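Local coordinates for protein citryl-spermidine/3,4-dihydroxybenzoyl-citryl-spermidine:spermidine ligase (Bacillus anthracis, PDB 3TO3) that catalyses the ATP-dependent condensation of spermidine with citryl-spermidine or its dihydroxybenzoyl derivative in the synthesis of the siderophore petrobactin, working as a homodimer, at residues S283-R288 and R311-Y316; Y297-L302 and F460-E465; P248-N253 and Y363-C368. One frame throughout, in Å; residues are numbered along the deposited sequence.

Interaction 1: S283-R288 and R311-Y316; sequences SMRTLR and RTLKPY. With ATP (adenosine-5'-triphosphate), chain E.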
loop_
_atom_site.group_PDB
_atom_site.type_symbol
_atom_site.label_atom_id
_atom_site.label_comp_id
_atom_site.label_asym_id
_atom_site.label_seq_id
_atom_site.Cartn_x
_atom_site.Cartn_y
_atom_site.Cartn_z
ATOM N N SER B 283 12.482 -14.059 -10.987
ATOM C CA SER B 283 11.140 -14.093 -10.397
ATOM C C SER B 283 11.084 -13.377 -9.056
ATOM O O SER B 283 10.032 -12.881 -8.636
ATOM C CB SER B 283 10.620 -15.549 -10.312
ATOM O OG SER B 283 10.382 -16.019 -8.988
HETATM N N MSE B 284 12.219 -13.371 -8.373
HETATM C CA MSE B 284 12.413 -12.721 -7.069
HETATM C C MSE B 284 11.778 -13.386 -5.842
HETATM O O MSE B 284 12.297 -13.228 -4.745
HETATM C CB MSE B 284 11.931 -11.298 -7.114
HETATM C CG MSE B 284 12.920 -10.408 -7.820
HETATM SE SE MSE B 284 12.384 -8.600 -7.613
HETATM C CE MSE B 284 12.416 -8.531 -5.661
ATOM N N ARG B 285 10.759 -14.217 -6.022
ATOM C CA ARG B 285 10.254 -15.013 -4.906
ATOM C C ARG B 285 10.836 -16.421 -5.017
ATOM O O ARG B 285 10.600 -17.277 -4.184
ATOM C CB ARG B 285 8.723 -15.006 -4.843
ATOM C CG ARG B 285 8.091 -15.398 -6.138
ATOM C CD ARG B 285 6.627 -15.700 -5.978
ATOM N NE ARG B 285 6.036 -16.040 -7.264
ATOM C CZ ARG B 285 4.790 -16.459 -7.431
ATOM N NH1 ARG B 285 3.999 -16.599 -6.379
ATOM N NH2 ARG B 285 4.333 -16.736 -8.652
ATOM N N THR B 286 11.601 -16.644 -6.070
ATOM C CA THR B 286 12.281 -17.917 -6.257
ATOM C C THR B 286 13.753 -17.741 -5.980
ATOM O O THR B 286 14.404 -16.969 -6.630
ATOM C CB THR B 286 12.146 -18.415 -7.689
ATOM O OG1 THR B 286 10.753 -18.507 -8.024
ATOM C CG2 THR B 286 12.823 -19.795 -7.826
ATOM N N LEU B 287 14.272 -18.483 -5.018
ATOM C CA LEU B 287 15.611 -18.256 -4.532
ATOM C C LEU B 287 16.483 -19.489 -4.756
ATOM O O LEU B 287 16.057 -20.631 -4.483
ATOM C CB LEU B 287 15.561 -17.903 -3.044
ATOM C CG LEU B 287 14.537 -16.818 -2.673
ATOM C CD1 LEU B 287 14.285 -16.797 -1.171
ATOM C CD2 LEU B 287 15.015 -15.474 -3.125
ATOM N N ARG B 288 17.691 -19.258 -5.267
ATOM C CA ARG B 288 18.672 -20.315 -5.442
ATOM C C ARG B 288 19.588 -20.349 -4.226
ATOM O O ARG B 288 19.801 -19.335 -3.558
ATOM C CB ARG B 288 19.477 -20.137 -6.735
ATOM C CG ARG B 288 20.191 -18.814 -6.869
ATOM C CD ARG B 288 21.151 -18.784 -8.065
ATOM N NE ARG B 288 22.550 -18.795 -7.639
ATOM C CZ ARG B 288 23.351 -17.743 -7.674
ATOM N NH1 ARG B 288 22.912 -16.582 -8.144
ATOM N NH2 ARG B 288 24.604 -17.864 -7.264
ATOM N N ARG B 311 2.168 -11.764 -5.723
ATOM C CA ARG B 311 3.213 -12.807 -5.780
ATOM C C ARG B 311 2.992 -13.887 -4.694
ATOM O O ARG B 311 3.918 -14.544 -4.214
ATOM C CB ARG B 311 4.629 -12.232 -5.796
ATOM C CG ARG B 311 4.955 -11.411 -7.046
ATOM C CD ARG B 311 4.772 -12.231 -8.335
ATOM N NE ARG B 311 3.400 -12.170 -8.848
ATOM C CZ ARG B 311 2.874 -13.044 -9.709
ATOM N NH1 ARG B 311 3.600 -14.059 -10.167
ATOM N NH2 ARG B 311 1.617 -12.908 -10.119
ATOM N N THR B 312 1.794 -13.882 -4.142
ATOM C CA THR B 312 1.390 -14.964 -3.272
ATOM C C THR B 312 1.377 -16.309 -4.026
ATOM O O THR B 312 1.354 -16.362 -5.265
ATOM C CB THR B 312 -0.025 -14.698 -2.745
ATOM O OG1 THR B 312 -0.887 -14.357 -3.851
ATOM C CG2 THR B 312 -0.003 -13.563 -1.734
ATOM N N LEU B 313 1.449 -17.393 -3.262
ATOM C CA LEU B 313 1.178 -18.718 -3.785
ATOM C C LEU B 313 -0.246 -19.137 -3.439
ATOM O O LEU B 313 -0.567 -19.303 -2.261
ATOM C CB LEU B 313 2.142 -19.715 -3.159
ATOM C CG LEU B 313 3.561 -19.466 -3.611
ATOM C CD1 LEU B 313 4.564 -20.266 -2.787
ATOM C CD2 LEU B 313 3.636 -19.770 -5.108
ATOM N N LYS B 314 -1.086 -19.336 -4.453
ATOM C CA LYS B 314 -2.411 -19.916 -4.232
ATOM C C LYS B 314 -2.263 -21.252 -3.463
ATOM O O LYS B 314 -1.530 -22.163 -3.900
ATOM C CB LYS B 314 -3.177 -20.126 -5.555
ATOM C CG LYS B 314 -3.387 -18.888 -6.428
ATOM C CD LYS B 314 -4.367 -17.922 -5.776
ATOM C CE LYS B 314 -5.121 -17.060 -6.800
ATOM N NZ LYS B 314 -6.166 -16.174 -6.166
ATOM N N PRO B 315 -2.949 -21.361 -2.306
ATOM C CA PRO B 315 -2.944 -22.576 -1.484
ATOM C C PRO B 315 -3.290 -23.845 -2.282
ATOM O O PRO B 315 -2.627 -24.882 -2.113
ATOM C CB PRO B 315 -4.032 -22.292 -0.449
ATOM C CG PRO B 315 -3.981 -20.781 -0.302
ATOM C CD PRO B 315 -3.734 -20.275 -1.694
ATOM N N TYR B 316 -4.302 -23.782 -3.148
ATOM C CA TYR B 316 -4.639 -24.971 -3.892
ATOM C C TYR B 316 -3.468 -25.385 -4.804
ATOM O O TYR B 316 -3.212 -26.572 -4.969
ATOM C CB TYR B 316 -5.971 -24.840 -4.644
ATOM C CG TYR B 316 -6.063 -23.635 -5.517
ATOM C CD1 TYR B 316 -5.586 -23.673 -6.824
ATOM C CD2 TYR B 316 -6.634 -22.444 -5.044
ATOM C CE1 TYR B 316 -5.661 -22.558 -7.646
ATOM C CE2 TYR B 316 -6.723 -21.322 -5.867
ATOM C CZ TYR B 316 -6.230 -21.394 -7.169
ATOM O OH TYR B 316 -6.294 -20.305 -8.002
HETATM P PB ATP E . 7.384 -17.184 -10.977
HETATM O O1B ATP E . 7.708 -16.731 -9.576
HETATM O O2B ATP E . 5.987 -17.747 -11.014
HETATM O O3B ATP E . 8.440 -18.253 -11.442
HETATM P PA ATP E . 6.592 -14.743 -11.872
HETATM O O1A ATP E . 6.157 -14.575 -10.430
HETATM O O2A ATP E . 5.413 -14.878 -12.830
HETATM O O3A ATP E . 7.491 -16.004 -11.997
HETATM O "O5'" ATP E . 7.435 -13.472 -12.248
HETATM C "C5'" ATP E . 8.450 -13.545 -13.179
HETATM C "C4'" ATP E . 8.893 -12.315 -13.742
HETATM O "O4'" ATP E . 9.595 -12.574 -15.005
HETATM C "C3'" ATP E . 7.740 -11.451 -14.084
HETATM O "O3'" ATP E . 7.826 -10.259 -13.404
HETATM C "C2'" ATP E . 7.840 -11.243 -15.540
HETATM O "O2'" ATP E . 7.453 -9.979 -15.881
HETATM C "C1'" ATP E . 9.292 -11.462 -15.791
HETATM N N9 ATP E . 9.667 -11.646 -17.167
HETATM C C8 ATP E . 10.649 -10.960 -17.778
HETATM N N7 ATP E . 10.724 -11.389 -19.045
HETATM C C5 ATP E . 9.798 -12.354 -19.247
HETATM C C6 ATP E . 9.450 -13.134 -20.359
HETATM N N6 ATP E . 10.152 -12.953 -21.599
HETATM N N1 ATP E . 8.453 -14.041 -20.241
HETATM C C2 ATP E . 7.802 -14.195 -19.068
HETATM N N3 ATP E . 8.114 -13.456 -17.979
HETATM C C4 ATP E . 9.107 -12.529 -18.037
#
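Arg285 and Arg311 meet over the ATP phosphates, in the phosphate-binding part of the nucleotide site of this IucA/IucC-family synthetase. Their side chains cross at about a right angle, with the guanidinium planes turned 59° apart, and NH2 of Arg285 lies 3.2 Å from NH1 of Arg311. Neither donor bonds the other; both turn to the shared phosphate oxygen O1A, which probably balances their charge. Arg285 spends all three of its nitrogens. Arg285 NE points at ATP O1B (2.9 Å, N-H...O 152°), and Arg285 NH2 bonds O2B and more weakly O1A. Arg285 NH1 turns away from the nucleotide to the backbone of 311-316, where it meets Thr312 O at 2.9 Å and Arg311 O at 3.0 Å. Both of these last bonds are bent and weak, consistent with NH1 dividing itself between two successive carbonyls. An arginine suits the place because a flat, multi-donor group can read phosphate along one side and main chain along the other. Its chain runs extended from CG to NE, which carries the guanidinium across to 311-316, where Arg311 CD lies over one face, toward the rim, and a methyl of Leu313, CD2, approaches NH1 obliquely. Arg311, by contrast, is bent at chi2 (-58°) and chi3, folding its tip back to the alpha-phosphate, while its NE is held by the carbonyl of Thr309. Ser283 gives its hydroxyl to ATP O1B at 2.8 Å from OG. On the alpha-phosphate, Arg311 NH1 donates to ATP O1A at 2.6 Å, from near the plane of its guanidinium.

Interaction 2: Y297-L302 and F460-E465; sequences YVKVSL and FHEGLE. With ATP (adenosine-5'-triphosphate), chain E.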
loop_
_atom_site.group_PDB
_atom_site.type_symbol
_atom_site.label_atom_id
_atom_site.label_comp_id
_atom_site.label_asym_id
_atom_site.label_seq_id
_atom_site.Cartn_x
_atom_site.Cartn_y
_atom_site.Cartn_z
ATOM N N TYR B 297 15.941 -24.988 -5.279
ATOM C CA TYR B 297 15.420 -23.642 -5.164
ATOM C C TYR B 297 14.226 -23.643 -4.224
ATOM O O TYR B 297 13.581 -24.676 -4.002
ATOM C CB TYR B 297 14.923 -23.111 -6.519
ATOM C CG TYR B 297 15.862 -23.272 -7.699
ATOM C CD1 TYR B 297 16.941 -22.415 -7.885
ATOM C CD2 TYR B 297 15.637 -24.276 -8.650
ATOM C CE1 TYR B 297 17.807 -22.567 -8.996
ATOM C CE2 TYR B 297 16.465 -24.441 -9.737
ATOM C CZ TYR B 297 17.555 -23.587 -9.916
ATOM O OH TYR B 297 18.360 -23.786 -11.023
ATOM N N VAL B 298 13.930 -22.458 -3.709
ATOM C CA VAL B 298 12.797 -22.216 -2.850
ATOM C C VAL B 298 11.940 -21.159 -3.530
ATOM O O VAL B 298 12.433 -20.073 -3.914
ATOM C CB VAL B 298 13.296 -21.732 -1.489
ATOM C CG1 VAL B 298 12.251 -21.857 -0.502
ATOM C CG2 VAL B 298 14.412 -22.623 -1.049
ATOM N N LYS B 299 10.674 -21.490 -3.737
ATOM C CA LYS B 299 9.724 -20.524 -4.255
ATOM C C LYS B 299 8.784 -20.185 -3.119
ATOM O O LYS B 299 8.063 -21.069 -2.610
ATOM C CB LYS B 299 8.967 -21.064 -5.473
ATOM C CG LYS B 299 7.940 -20.107 -6.074
ATOM C CD LYS B 299 7.375 -20.647 -7.389
ATOM C CE LYS B 299 6.687 -19.555 -8.190
ATOM N NZ LYS B 299 6.044 -20.097 -9.434
ATOM N N VAL B 300 8.807 -18.920 -2.699
ATOM C CA VAL B 300 8.108 -18.547 -1.477
ATOM C C VAL B 300 7.131 -17.412 -1.693
ATOM O O VAL B 300 7.224 -16.687 -2.678
ATOM C CB VAL B 300 9.086 -18.184 -0.353
ATOM C CG1 VAL B 300 9.889 -19.393 0.040
ATOM C CG2 VAL B 300 10.040 -17.064 -0.811
ATOM N N SER B 301 6.169 -17.286 -0.783
ATOM C CA SER B 301 5.163 -16.232 -0.876
ATOM C C SER B 301 5.805 -14.836 -0.792
ATOM O O SER B 301 6.707 -14.611 0.011
ATOM C CB SER B 301 4.168 -16.396 0.264
ATOM O OG SER B 301 3.311 -17.486 -0.002
ATOM N N LEU B 302 5.372 -13.906 -1.632
ATOM C CA LEU B 302 5.829 -12.534 -1.472
ATOM C C LEU B 302 4.680 -11.589 -1.712
ATOM O O LEU B 302 4.101 -11.592 -2.794
ATOM C CB LEU B 302 6.957 -12.286 -2.446
ATOM C CG LEU B 302 7.875 -11.098 -2.235
ATOM C CD1 LEU B 302 8.625 -11.175 -0.889
ATOM C CD2 LEU B 302 8.829 -11.027 -3.444
ATOM N N PHE B 460 5.313 -25.451 -13.241
ATOM C CA PHE B 460 4.092 -26.240 -13.535
ATOM C C PHE B 460 2.864 -25.948 -12.668
ATOM O O PHE B 460 1.725 -26.032 -13.117
ATOM C CB PHE B 460 4.435 -27.734 -13.460
ATOM C CG PHE B 460 5.738 -28.049 -14.118
ATOM C CD1 PHE B 460 5.978 -27.605 -15.408
ATOM C CD2 PHE B 460 6.754 -28.701 -13.428
ATOM C CE1 PHE B 460 7.194 -27.874 -16.028
ATOM C CE2 PHE B 460 7.976 -28.951 -14.034
ATOM C CZ PHE B 460 8.201 -28.538 -15.331
ATOM N N HIS B 461 3.102 -25.638 -11.406
ATOM C CA HIS B 461 2.036 -25.680 -10.452
ATOM C C HIS B 461 0.897 -24.709 -10.793
ATOM O O HIS B 461 -0.276 -25.028 -10.581
ATOM C CB HIS B 461 2.586 -25.456 -9.042
ATOM C CG HIS B 461 3.008 -24.050 -8.786
ATOM N ND1 HIS B 461 4.224 -23.550 -9.204
ATOM C CD2 HIS B 461 2.369 -23.027 -8.175
ATOM C CE1 HIS B 461 4.322 -22.281 -8.853
ATOM N NE2 HIS B 461 3.205 -21.937 -8.231
ATOM N N GLU B 462 1.236 -23.499 -11.216
ATOM C CA GLU B 462 0.214 -22.527 -11.637
ATOM C C GLU B 462 -0.290 -22.603 -13.085
ATOM O O GLU B 462 -1.495 -22.525 -13.324
ATOM C CB GLU B 462 0.680 -21.102 -11.331
ATOM C CG GLU B 462 2.092 -20.791 -11.844
ATOM C CD GLU B 462 2.637 -19.473 -11.306
ATOM O OE1 GLU B 462 1.909 -18.789 -10.541
ATOM O OE2 GLU B 462 3.794 -19.124 -11.653
ATOM N N GLY B 463 0.636 -22.753 -14.034
ATOM C CA GLY B 463 0.355 -22.515 -15.444
ATOM C C GLY B 463 -0.312 -23.568 -16.329
ATOM O O GLY B 463 -1.126 -23.254 -17.208
ATOM N N LEU B 464 0.033 -24.820 -16.082
ATOM C CA LEU B 464 -0.351 -25.941 -16.916
ATOM C C LEU B 464 -1.857 -26.082 -17.244
ATOM O O LEU B 464 -2.733 -25.962 -16.381
ATOM C CB LEU B 464 0.176 -27.194 -16.236
ATOM C CG LEU B 464 -0.138 -28.572 -16.750
ATOM C CD1 LEU B 464 0.972 -29.496 -16.274
ATOM C CD2 LEU B 464 -1.489 -29.019 -16.239
ATOM N N GLU B 465 -2.134 -26.317 -18.519
ATOM C CA GLU B 465 -3.450 -26.716 -18.972
ATOM C C GLU B 465 -3.373 -28.094 -19.645
ATOM O O GLU B 465 -2.332 -28.481 -20.174
ATOM C CB GLU B 465 -4.017 -25.673 -19.935
ATOM C CG GLU B 465 -4.278 -24.339 -19.260
ATOM C CD GLU B 465 -4.997 -23.316 -20.147
ATOM O OE1 GLU B 465 -5.263 -23.591 -21.334
ATOM O OE2 GLU B 465 -5.301 -22.219 -19.641
HETATM P PB ATP E . 7.384 -17.184 -10.977
HETATM O O1B ATP E . 7.708 -16.731 -9.576
HETATM O O2B ATP E . 5.987 -17.747 -11.014
HETATM O O3B ATP E . 8.440 -18.253 -11.442
HETATM P PA ATP E . 6.592 -14.743 -11.872
HETATM O O1A ATP E . 6.157 -14.575 -10.430
HETATM O O2A ATP E . 5.413 -14.878 -12.830
HETATM O O3A ATP E . 7.491 -16.004 -11.997
HETATM O "O5'" ATP E . 7.435 -13.472 -12.248
HETATM C "C5'" ATP E . 8.450 -13.545 -13.179
HETATM C "C4'" ATP E . 8.893 -12.315 -13.742
HETATM O "O4'" ATP E . 9.595 -12.574 -15.005
HETATM C "C3'" ATP E . 7.740 -11.451 -14.084
HETATM O "O3'" ATP E . 7.826 -10.259 -13.404
HETATM C "C2'" ATP E . 7.840 -11.243 -15.540
HETATM O "O2'" ATP E . 7.453 -9.979 -15.881
HETATM C "C1'" ATP E . 9.292 -11.462 -15.791
HETATM N N9 ATP E . 9.667 -11.646 -17.167
HETATM C C8 ATP E . 10.649 -10.960 -17.778
HETATM N N7 ATP E . 10.724 -11.389 -19.045
HETATM C C5 ATP E . 9.798 -12.354 -19.247
HETATM C C6 ATP E . 9.450 -13.134 -20.359
HETATM N N6 ATP E . 10.152 -12.953 -21.599
HETATM N N1 ATP E . 8.453 -14.041 -20.241
HETATM C C2 ATP E . 7.802 -14.195 -19.068
HETATM N N3 ATP E . 8.114 -13.456 -17.979
HETATM C C4 ATP E . 9.107 -12.529 -18.037
#
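The beta-phosphate end of the ATP site is where strand 297-306, in the mixed sheet, faces the loop that follows strand 451-457, and Lys299 and Glu462 meet there across the nucleotide. Lys299 leaves the strand with CG anti to the backbone N (chi1 180°) and stays extended to its tip, the long reach a lysine needs to carry a charge from a strand to a phosphate. Lys299 NZ donates a hydrogen bond to ATP O2B at 2.8 Å. Lys299 NZ also forms a salt bridge with Glu462 OE2 at 3.3 Å, its hydrogen bond weak, and a second one with Asp459, a magnesium ligand. The exact place of NZ is doubtful, because the model sets it too close to the His461 ring. That ring comes from the opposite direction, with Glu462 CG over one face, toward the rim. Glu462, itself poorly ordered, brings OE2 to 2.7 Å from ATP O2B. Even with its position uncertain, a lysine charge set among ATP O2B and the acids Glu462 and Asp459 would be consistent with screening the phosphate.

Interaction 3: P248-N253 and Y363-C368; sequences PWQWEN and YGSLGC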
loop_
_atom_site.group_PDB
_atom_site.type_symbol
_atom_site.label_atom_id
_atom_site.label_comp_id
_atom_site.label_asym_id
_atom_site.label_seq_id
_atom_site.Cartn_x
_atom_site.Cartn_y
_atom_site.Cartn_z
ATOM N N PRO B 248 12.696 -13.137 3.901
ATOM C CA PRO B 248 12.826 -12.174 5.003
ATOM C C PRO B 248 12.046 -10.878 4.768
ATOM O O PRO B 248 11.650 -10.285 5.768
ATOM C CB PRO B 248 14.342 -11.898 5.081
ATOM C CG PRO B 248 14.874 -12.241 3.708
ATOM C CD PRO B 248 13.947 -13.305 3.134
ATOM N N TRP B 249 11.801 -10.459 3.521
ATOM C CA TRP B 249 10.943 -9.257 3.309
ATOM C C TRP B 249 9.515 -9.588 3.693
ATOM O O TRP B 249 8.810 -8.769 4.287
ATOM C CB TRP B 249 10.925 -8.721 1.858
ATOM C CG TRP B 249 10.154 -7.430 1.690
ATOM C CD1 TRP B 249 10.671 -6.164 1.702
ATOM C CD2 TRP B 249 8.731 -7.275 1.498
ATOM N NE1 TRP B 249 9.675 -5.245 1.520
ATOM C CE2 TRP B 249 8.475 -5.892 1.397
ATOM C CE3 TRP B 249 7.655 -8.175 1.376
ATOM C CZ2 TRP B 249 7.185 -5.371 1.206
ATOM C CZ3 TRP B 249 6.365 -7.663 1.168
ATOM C CH2 TRP B 249 6.147 -6.272 1.094
ATOM N N GLN B 250 9.095 -10.794 3.344
ATOM C CA GLN B 250 7.740 -11.224 3.623
ATOM C C GLN B 250 7.530 -11.328 5.122
ATOM O O GLN B 250 6.494 -10.898 5.647
ATOM C CB GLN B 250 7.436 -12.553 2.957
ATOM C CG GLN B 250 6.022 -13.017 3.243
ATOM C CD GLN B 250 5.026 -12.369 2.309
ATOM O OE1 GLN B 250 5.298 -11.325 1.723
ATOM N NE2 GLN B 250 3.883 -12.993 2.140
ATOM N N TRP B 251 8.538 -11.846 5.816
ATOM C CA TRP B 251 8.417 -12.053 7.259
ATOM C C TRP B 251 8.293 -10.710 7.978
ATOM O O TRP B 251 7.393 -10.507 8.775
ATOM C CB TRP B 251 9.593 -12.872 7.816
ATOM C CG TRP B 251 9.658 -12.952 9.308
ATOM C CD1 TRP B 251 10.590 -12.373 10.105
ATOM C CD2 TRP B 251 8.762 -13.653 10.188
ATOM N NE1 TRP B 251 10.338 -12.649 11.416
ATOM C CE2 TRP B 251 9.223 -13.436 11.503
ATOM C CE3 TRP B 251 7.608 -14.430 9.994
ATOM C CZ2 TRP B 251 8.570 -13.971 12.638
ATOM C CZ3 TRP B 251 6.965 -14.977 11.116
ATOM C CH2 TRP B 251 7.454 -14.738 12.424
ATOM N N GLU B 252 9.187 -9.790 7.675
ATOM C CA GLU B 252 9.205 -8.534 8.404
ATOM C C GLU B 252 8.160 -7.522 7.975
ATOM O O GLU B 252 7.838 -6.625 8.737
ATOM C CB GLU B 252 10.571 -7.878 8.260
ATOM C CG GLU B 252 11.655 -8.531 9.051
ATOM C CD GLU B 252 12.943 -7.743 8.953
ATOM O OE1 GLU B 252 13.658 -7.923 7.946
ATOM O OE2 GLU B 252 13.224 -6.929 9.863
ATOM N N ASN B 253 7.792 -7.524 6.701
ATOM C CA ASN B 253 6.831 -6.538 6.228
ATOM C C ASN B 253 5.401 -6.985 6.109
ATOM O O ASN B 253 4.505 -6.175 5.868
ATOM C CB ASN B 253 7.339 -5.860 4.969
ATOM C CG ASN B 253 8.724 -5.308 5.173
ATOM O OD1 ASN B 253 8.905 -4.361 5.937
ATOM N ND2 ASN B 253 9.719 -5.927 4.542
ATOM N N TYR B 363 -4.521 -14.470 2.316
ATOM C CA TYR B 363 -4.653 -15.580 1.391
ATOM C C TYR B 363 -3.402 -15.738 0.521
ATOM O O TYR B 363 -3.037 -14.818 -0.224
ATOM C CB TYR B 363 -5.851 -15.313 0.483
ATOM C CG TYR B 363 -6.294 -16.499 -0.353
ATOM C CD1 TYR B 363 -6.687 -17.695 0.253
ATOM C CD2 TYR B 363 -6.357 -16.413 -1.742
ATOM C CE1 TYR B 363 -7.103 -18.777 -0.504
ATOM C CE2 TYR B 363 -6.782 -17.489 -2.509
ATOM C CZ TYR B 363 -7.155 -18.667 -1.882
ATOM O OH TYR B 363 -7.571 -19.737 -2.626
ATOM N N GLY B 364 -2.794 -16.929 0.571
ATOM C CA GLY B 364 -1.587 -17.230 -0.186
ATOM C C GLY B 364 -0.267 -16.693 0.320
ATOM O O GLY B 364 0.781 -16.813 -0.335
ATOM N N SER B 365 -0.314 -16.109 1.506
ATOM C CA SER B 365 0.798 -15.322 2.017
ATOM C C SER B 365 1.909 -16.086 2.698
ATOM O O SER B 365 2.955 -15.514 2.957
ATOM C CB SER B 365 0.264 -14.256 2.979
ATOM O OG SER B 365 -0.354 -13.228 2.218
ATOM N N LEU B 366 1.667 -17.328 3.102
ATOM C CA LEU B 366 2.747 -18.101 3.677
ATOM C C LEU B 366 2.808 -19.508 3.076
ATOM O O LEU B 366 2.178 -20.429 3.571
ATOM C CB LEU B 366 2.420 -18.179 5.164
ATOM C CG LEU B 366 3.476 -18.563 6.160
ATOM C CD1 LEU B 366 4.694 -17.771 5.896
ATOM C CD2 LEU B 366 2.870 -18.212 7.484
ATOM N N GLY B 367 3.744 -19.740 2.189
ATOM C CA GLY B 367 3.710 -20.965 1.443
ATOM C C GLY B 367 5.067 -21.158 0.855
ATOM O O GLY B 367 5.779 -20.194 0.642
ATOM N N CYS B 368 5.413 -22.403 0.565
ATOM C CA CYS B 368 6.695 -22.711 -0.012
ATOM C C CYS B 368 6.615 -23.887 -0.969
ATOM O O CYS B 368 5.994 -24.898 -0.659
ATOM C CB CYS B 368 7.690 -23.011 1.117
ATOM S SG CYS B 368 9.332 -23.532 0.543
#
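The carboxamide of Gln250 reaches Ser365 edge-on: Gln250 NE2 donates to Ser365 O at 2.8 Å, with an N-H...O angle of 157°, and the carbonyl oxygen lies close to the amide plane. From the acceptor's side the approach is equally regular, since NE2 sits in the carbonyl plane on a lone pair, at a C=O...N angle of 130°. OE1 of the same amide accepts from the backbone N of Asn303. Beside it, the indole of Trp249 has OE1 of Gln250 in plane at its edge and ND2 of Asn253 over one face, 2.9 Å above the plane and toward the rim. That amide nitrogen, Asn253 ND2, is tied to Trp249 O at 3.0 Å, a carbonyl that also takes the helical bond from Asn253 N at 2.9 Å.

The contact joins the first turn of helix 248-258 to the loop leading into strand 367-371 of the mixed sheet. Glutamine fits this buried junction because its amide can donate to one backbone and accept from another, bridging the loop to strand 297-306. Its CG is anti to the backbone N, which sends the chain out from the helix, and the bend at chi2 (83°) then swings the amide so that its N-H edge faces Ser365 O. Ser365 has its CB 3.9 Å from Gln250 NE2, while its own hydroxyl is hydrogen-bonded to OD1 of Asn303, so that one asparagine serves both segments. Beyond the glutamine, Trp251 turns to the dimer interface, where its NE1 is hydrogen-bonded to His8 of the second subunit.

How the interactions relate
All three contacts reach the mixed sheet through strand 297-306, which carries one segment of interaction 2 and adjoins the other two contacts. Interactions 1 and 2 lie nearer the middle of the chain, their centres 6 Å apart, and both are organised by ATP: strands 286-289 and 297-306 pair directly, bringing Arg285 near Lys299. Interaction 2 is buried, interaction 1 partly so. Interaction 3, also buried but farther from the chain centre, uses neutral amide-to-carbonyl bonding, touches no nucleotide, and borders the second subunit. It is linked to the others through Gly364 O, which lies 2.6 Å from Ser301 OG and 3.1 Å from Leu313 N, both probable hydrogen bonds.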